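Side-chain contacts in GDSL-like protein (Collinsella aerofaciens ATCC 25986, PDB 7BXD), which probably acts as an acyl hydrolase of the GDSL family within the SGNH hydrolase clan, hydrolysing ester bonds of acylated substrates: residues A60-A65 with A235-V240; D51-S56 with V67-I72. One frame throughout, in Å; residues are numbered along the deposited sequence.

How the contacts relate
The two contacts lie at opposite ends of helix 55-61 in this alpha/beta fold. Contact 2 (51-56 with 67-72) ties the start of the helix to edge strand 66-71 of the sheet, largely through polar groups; contact 1 (60-65 with 235-240) packs Leu62, just beyond the helix, against Leu237 and Thr238 of C-terminal helix 223-240. Their centres lie about 15 Å apart, and along the chain their segments alternate. Contact 2 is the more central, about 12 Å from the middle of the chain against about 17 Å for contact 1. It also touches helix 37-40, just after strand 30-35, the region where the family usually carries its nucleophilic serine.

Contact 1 of 2, residues A60-A65 with A235-V240; sequences ALLGGA and AGLTAV
Leu62 and Leu237 meet through their outer methyl groups where a Schellman motif ends helix 55-61 beside the C-terminal helix 223-240 of this SGNH-type alpha/beta fold. Gly63 N returns to Ala60 O at 3.1 Å, and Gly64 N reaches the carbonyl one residue before Ala60. Glycine suits both places: at their positive phi values a beta carbon would press on the preceding carbonyl oxygen. Leu62, the first residue beyond helical geometry, points its side chain toward the neighbouring helix. The contact as a whole is small: the nearest CA atoms, of Leu62 and Thr238, are 8.0 Å apart, and about 105 Å² is buried in all.

The packed part of the contact lies around the two leucines, both buried. Leu62 CD1 stands 4.3 Å from Leu237 CD1, a touch of branched hydrocarbon well suited to such a place. Leu62 has CG anti to its own carbonyl carbon (chi1 -65°), which carries both methyls across to helix 223-240. Ile31 of strand 30-35, Leu26 and Ala234 also touch this side chain, so that it fills the junction between sheet and helices.

The solvent side belongs to Thr238, which is exposed. A threonine fits this margin because its hydroxyl can bond to Ala234 O one turn earlier in its own helix. The side chains of Leu62 and Thr238 run past each other in opposite senses, and Leu62 CD2 makes a van der Waals touch, methyl against hydroxyl oxygen, at 3.6 Å from Thr238 OG1.

Contact 2 of 2, residues D51-S56 with V67-I72; sequences DISWTS and VENFGI
Asn69 ND2 gives hydrogen bonds to two acceptors, Thr55 OG1 at 2.9 Å and Thr39 O, and so fastens the start of helix 55-61 to edge strand 66-71 of the parallel sheet in this SGNH-type alpha/beta fold. The bond to Thr55 is fairly straight (151° at the hydrogen), with the hydroxyl oxygen 19° out of the amide plane, and the two side chains cross at about a right angle.

Asparagine suits the strand because its other arm is used as well: Asn69 OD1 accepts from Gly71 N at 2.9 Å, closing an Asx turn. The amide is thereby fixed in rotation, its oxygen turned along its own strand and its nitrogen toward the helix. A leucine in its place would probably leave Thr55 OG1 and Thr39 O without this donor and Gly71 N without its acceptor.

Ser53 precedes the turn that leads into the helix, and Ser53 OG accepts a capping bond from Thr55 N at 3.2 Å. That serine hydroxyl also bonds to Thr39 O, so the cap and the asparagine share one carbonyl in helix 37-40, close to where the family's nucleophilic serine is expected.

Thr55 serves both polar and apolar neighbours. Its OG1 sits between the backbone N and the carbonyl carbon (chi1 59°), which puts the hydroxyl before Asn69 and sets CG2 against one face of the Trp54 ring, offset toward its rim. Two residues before Asn69, beta-branched Val67 lays CG1 against Thr55 CB (3.9 Å) and Thr55 O (3.6 Å).

Contact 1 of 2, residues A60-A65 with A235-V240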
loop_
_atom_site.group_PDB
_atom_site.type_symbol
_atom_site.label_atom_id
_atom_site.label_comp_id
_atom_site.label_asym_id
_atom_site.label_seq_id
_atom_site.Cartn_x
_atom_site.Cartn_y
_atom_site.Cartn_z
ATOM N N ALA A 60 -3.241 -12.712 -14.170
ATOM C CA ALA A 60 -2.810 -13.188 -15.479
ATOM C C ALA A 60 -1.332 -12.937 -15.691
ATOM O O ALA A 60 -0.646 -13.755 -16.313
ATOM C CB ALA A 60 -3.630 -12.518 -16.578
ATOM N N LEU A 61 -0.811 -11.825 -15.162
ATOM C CA LEU A 61 0.608 -11.521 -15.331
ATOM C C LEU A 61 1.484 -12.528 -14.610
ATOM O O LEU A 61 2.660 -12.699 -14.967
ATOM C CB LEU A 61 0.924 -10.098 -14.850
ATOM C CG LEU A 61 0.342 -8.965 -15.692
ATOM C CD1 LEU A 61 0.490 -7.627 -14.974
ATOM C CD2 LEU A 61 0.973 -8.929 -17.095
ATOM N N LEU A 62 0.951 -13.161 -13.571
ATOM C CA LEU A 62 1.666 -14.155 -12.793
ATOM C C LEU A 62 1.316 -15.579 -13.217
ATOM O O LEU A 62 1.674 -16.522 -12.517
ATOM C CB LEU A 62 1.392 -13.946 -11.299
ATOM C CG LEU A 62 1.924 -12.628 -10.723
ATOM C CD1 LEU A 62 1.465 -12.519 -9.288
ATOM C CD2 LEU A 62 3.439 -12.533 -10.848
ATOM N N GLY A 63 0.660 -15.760 -14.363
ATOM C CA GLY A 63 0.411 -17.103 -14.859
ATOM C C GLY A 63 -0.796 -17.792 -14.268
ATOM O O GLY A 63 -0.921 -19.021 -14.379
ATOM N N GLY A 64 -1.705 -17.047 -13.663
ATOM C CA GLY A 64 -2.949 -17.621 -13.211
ATOM C C GLY A 64 -3.208 -17.564 -11.717
ATOM O O GLY A 64 -4.117 -18.235 -11.230
ATOM N N ALA A 65 -2.450 -16.753 -10.976
ATOM C CA ALA A 65 -2.739 -16.553 -9.558
ATOM C C ALA A 65 -4.152 -16.000 -9.372
ATOM O O ALA A 65 -4.682 -15.270 -10.219
ATOM C CB ALA A 65 -1.745 -15.557 -8.966
ATOM N N ALA A 235 6.575 -7.728 -11.615
ATOM C CA ALA A 235 8.025 -7.915 -11.658
ATOM C C ALA A 235 8.588 -7.931 -10.248
ATOM O O ALA A 235 9.476 -8.742 -9.935
ATOM C CB ALA A 235 8.666 -6.803 -12.493
ATOM N N GLY A 236 8.085 -7.038 -9.386
ATOM C CA GLY A 236 8.574 -6.986 -8.026
ATOM C C GLY A 236 8.285 -8.247 -7.246
ATOM O O GLY A 236 9.125 -8.712 -6.475
ATOM N N LEU A 237 7.077 -8.792 -7.391
ATOM C CA LEU A 237 6.714 -10.006 -6.657
ATOM C C LEU A 237 7.534 -11.201 -7.130
ATOM O O LEU A 237 8.001 -12.006 -6.318
ATOM C CB LEU A 237 5.218 -10.306 -6.807
ATOM C CG LEU A 237 4.253 -9.502 -5.938
ATOM C CD1 LEU A 237 2.813 -9.716 -6.381
ATOM C CD2 LEU A 237 4.451 -9.881 -4.461
ATOM N N THR A 238 7.705 -11.329 -8.446
ATOM C CA THR A 238 8.526 -12.398 -8.999
ATOM C C THR A 238 9.963 -12.297 -8.505
ATOM O O THR A 238 10.645 -13.318 -8.346
ATOM C CB THR A 238 8.417 -12.357 -10.546
ATOM O OG1 THR A 238 7.046 -12.631 -10.936
ATOM C CG2 THR A 238 9.313 -13.375 -11.218
ATOM N N ALA A 239 10.453 -11.081 -8.269
ATOM C CA ALA A 239 11.831 -10.872 -7.824
ATOM C C ALA A 239 12.060 -11.317 -6.383
ATOM O O ALA A 239 13.199 -11.651 -6.039
ATOM C CB ALA A 239 12.242 -9.403 -8.004
ATOM N N VAL A 240 11.022 -11.365 -5.548
ATOM C CA VAL A 240 11.167 -11.689 -4.127
ATOM C C VAL A 240 10.438 -12.963 -3.717
ATOM O O VAL A 240 10.619 -13.412 -2.586
ATOM C CB VAL A 240 10.831 -10.514 -3.178
ATOM C CG1 VAL A 240 11.720 -9.300 -3.485
ATOM C CG2 VAL A 240 9.349 -10.174 -3.243
#

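Contact 2 of 2, residues D51-S56 with V67-I72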
loop_
_atom_site.group_PDB
_atom_site.type_symbol
_atom_site.label_atom_id
_atom_site.label_comp_id
_atom_site.label_asym_id
_atom_site.label_seq_id
_atom_site.Cartn_x
_atom_site.Cartn_y
_atom_site.Cartn_z
ATOM N N ASP A 51 -12.469 -3.355 -10.499
ATOM C CA ASP A 51 -12.308 -3.818 -11.875
ATOM C C ASP A 51 -11.272 -3.046 -12.676
ATOM O O ASP A 51 -10.832 -3.561 -13.719
ATOM C CB ASP A 51 -13.643 -3.813 -12.623
ATOM C CG ASP A 51 -14.583 -4.900 -12.136
ATOM O OD1 ASP A 51 -14.143 -5.776 -11.335
ATOM O OD2 ASP A 51 -15.754 -4.862 -12.545
ATOM N N ILE A 52 -10.854 -1.853 -12.208
ATOM C CA ILE A 52 -9.753 -1.138 -12.853
ATOM C C ILE A 52 -8.455 -1.232 -12.069
ATOM O O ILE A 52 -7.407 -0.794 -12.577
ATOM C CB ILE A 52 -10.066 0.343 -13.177
ATOM C CG1 ILE A 52 -10.105 1.214 -11.909
ATOM C CG2 ILE A 52 -11.364 0.460 -13.981
ATOM C CD1 ILE A 52 -9.992 2.703 -12.210
ATOM N N SER A 53 -8.483 -1.756 -10.844
ATOM C CA SER A 53 -7.289 -1.760 -10.009
ATOM C C SER A 53 -6.203 -2.638 -10.632
ATOM O O SER A 53 -6.468 -3.531 -11.449
ATOM C CB SER A 53 -7.636 -2.334 -8.639
ATOM O OG SER A 53 -6.451 -2.436 -7.850
ATOM N N TRP A 54 -4.957 -2.390 -10.214
ATOM C CA TRP A 54 -3.869 -3.297 -10.565
ATOM C C TRP A 54 -4.189 -4.730 -10.178
ATOM O O TRP A 54 -3.688 -5.673 -10.819
ATOM C CB TRP A 54 -2.560 -2.827 -9.923
ATOM C CG TRP A 54 -2.585 -2.700 -8.432
ATOM C CD1 TRP A 54 -2.907 -1.567 -7.714
ATOM C CD2 TRP A 54 -2.254 -3.707 -7.457
ATOM N NE1 TRP A 54 -2.782 -1.813 -6.365
ATOM C CE2 TRP A 54 -2.385 -3.115 -6.176
ATOM C CE3 TRP A 54 -1.833 -5.049 -7.541
ATOM C CZ2 TRP A 54 -2.092 -3.807 -5.003
ATOM C CZ3 TRP A 54 -1.534 -5.735 -6.365
ATOM C CH2 TRP A 54 -1.678 -5.116 -5.118
ATOM N N THR A 55 -5.009 -4.940 -9.124
ATOM C CA THR A 55 -5.314 -6.311 -8.703
ATOM C C THR A 55 -6.014 -7.095 -9.805
ATOM O O THR A 55 -5.900 -8.329 -9.862
ATOM C CB THR A 55 -6.210 -6.316 -7.457
ATOM O OG1 THR A 55 -7.443 -5.622 -7.698
ATOM C CG2 THR A 55 -5.499 -5.644 -6.276
ATOM N N SER A 56 -6.751 -6.406 -10.674
ATOM C CA SER A 56 -7.513 -7.088 -11.729
ATOM C C SER A 56 -6.623 -7.583 -12.861
ATOM O O SER A 56 -7.061 -8.434 -13.653
ATOM C CB SER A 56 -8.592 -6.157 -12.300
ATOM O OG SER A 56 -8.015 -5.121 -13.087
ATOM N N VAL A 67 -6.306 -13.451 -7.312
ATOM C CA VAL A 67 -5.955 -12.218 -6.618
ATOM C C VAL A 67 -7.205 -11.663 -5.953
ATOM O O VAL A 67 -8.243 -11.505 -6.609
ATOM C CB VAL A 67 -5.303 -11.200 -7.569
ATOM C CG1 VAL A 67 -4.893 -9.950 -6.787
ATOM C CG2 VAL A 67 -4.074 -11.813 -8.246
ATOM N N GLU A 68 -7.117 -11.399 -4.648
ATOM C CA GLU A 68 -8.219 -10.852 -3.875
ATOM C C GLU A 68 -7.930 -9.397 -3.520
ATOM O O GLU A 68 -6.826 -9.058 -3.075
ATOM C CB GLU A 68 -8.400 -11.637 -2.568
ATOM C CG GLU A 68 -8.509 -13.142 -2.764
ATOM C CD GLU A 68 -8.598 -13.903 -1.475
ATOM O OE1 GLU A 68 -7.859 -13.544 -0.536
ATOM O OE2 GLU A 68 -9.388 -14.884 -1.421
ATOM N N ASN A 69 -8.933 -8.538 -3.669
ATOM C CA ASN A 69 -8.802 -7.102 -3.423
ATOM C C ASN A 69 -9.416 -6.764 -2.063
ATOM O O ASN A 69 -10.640 -6.786 -1.912
ATOM C CB ASN A 69 -9.497 -6.338 -4.547
ATOM C CG ASN A 69 -9.251 -4.845 -4.464
ATOM O OD1 ASN A 69 -9.461 -4.229 -3.410
ATOM N ND2 ASN A 69 -8.814 -4.244 -5.563
ATOM N N PHE A 70 -8.570 -6.403 -1.096
ATOM C CA PHE A 70 -9.001 -5.869 0.191
ATOM C C PHE A 70 -8.471 -4.438 0.340
ATOM O O PHE A 70 -7.799 -4.082 1.313
ATOM C CB PHE A 70 -8.577 -6.781 1.354
ATOM C CG PHE A 70 -9.364 -8.061 1.421
ATOM C CD1 PHE A 70 -10.543 -8.124 2.150
ATOM C CD2 PHE A 70 -8.954 -9.201 0.723
ATOM C CE1 PHE A 70 -11.276 -9.322 2.200
ATOM C CE2 PHE A 70 -9.688 -10.395 0.788
ATOM C CZ PHE A 70 -10.835 -10.449 1.550
ATOM N N GLY A 71 -8.771 -3.604 -0.649
ATOM C CA GLY A 71 -8.470 -2.193 -0.570
ATOM C C GLY A 71 -9.690 -1.415 -0.105
ATOM O O GLY A 71 -10.818 -1.706 -0.523
ATOM N N ILE A 72 -9.461 -0.392 0.734
ATOM C CA ILE A 72 -10.504 0.504 1.245
ATOM C C ILE A 72 -10.018 1.946 1.117
ATOM O O ILE A 72 -8.944 2.307 1.630
ATOM C CB ILE A 72 -10.883 0.171 2.706
ATOM C CG1 ILE A 72 -11.610 -1.174 2.767
ATOM C CG2 ILE A 72 -11.690 1.295 3.376
ATOM C CD1 ILE A 72 -13.022 -1.193 2.120
#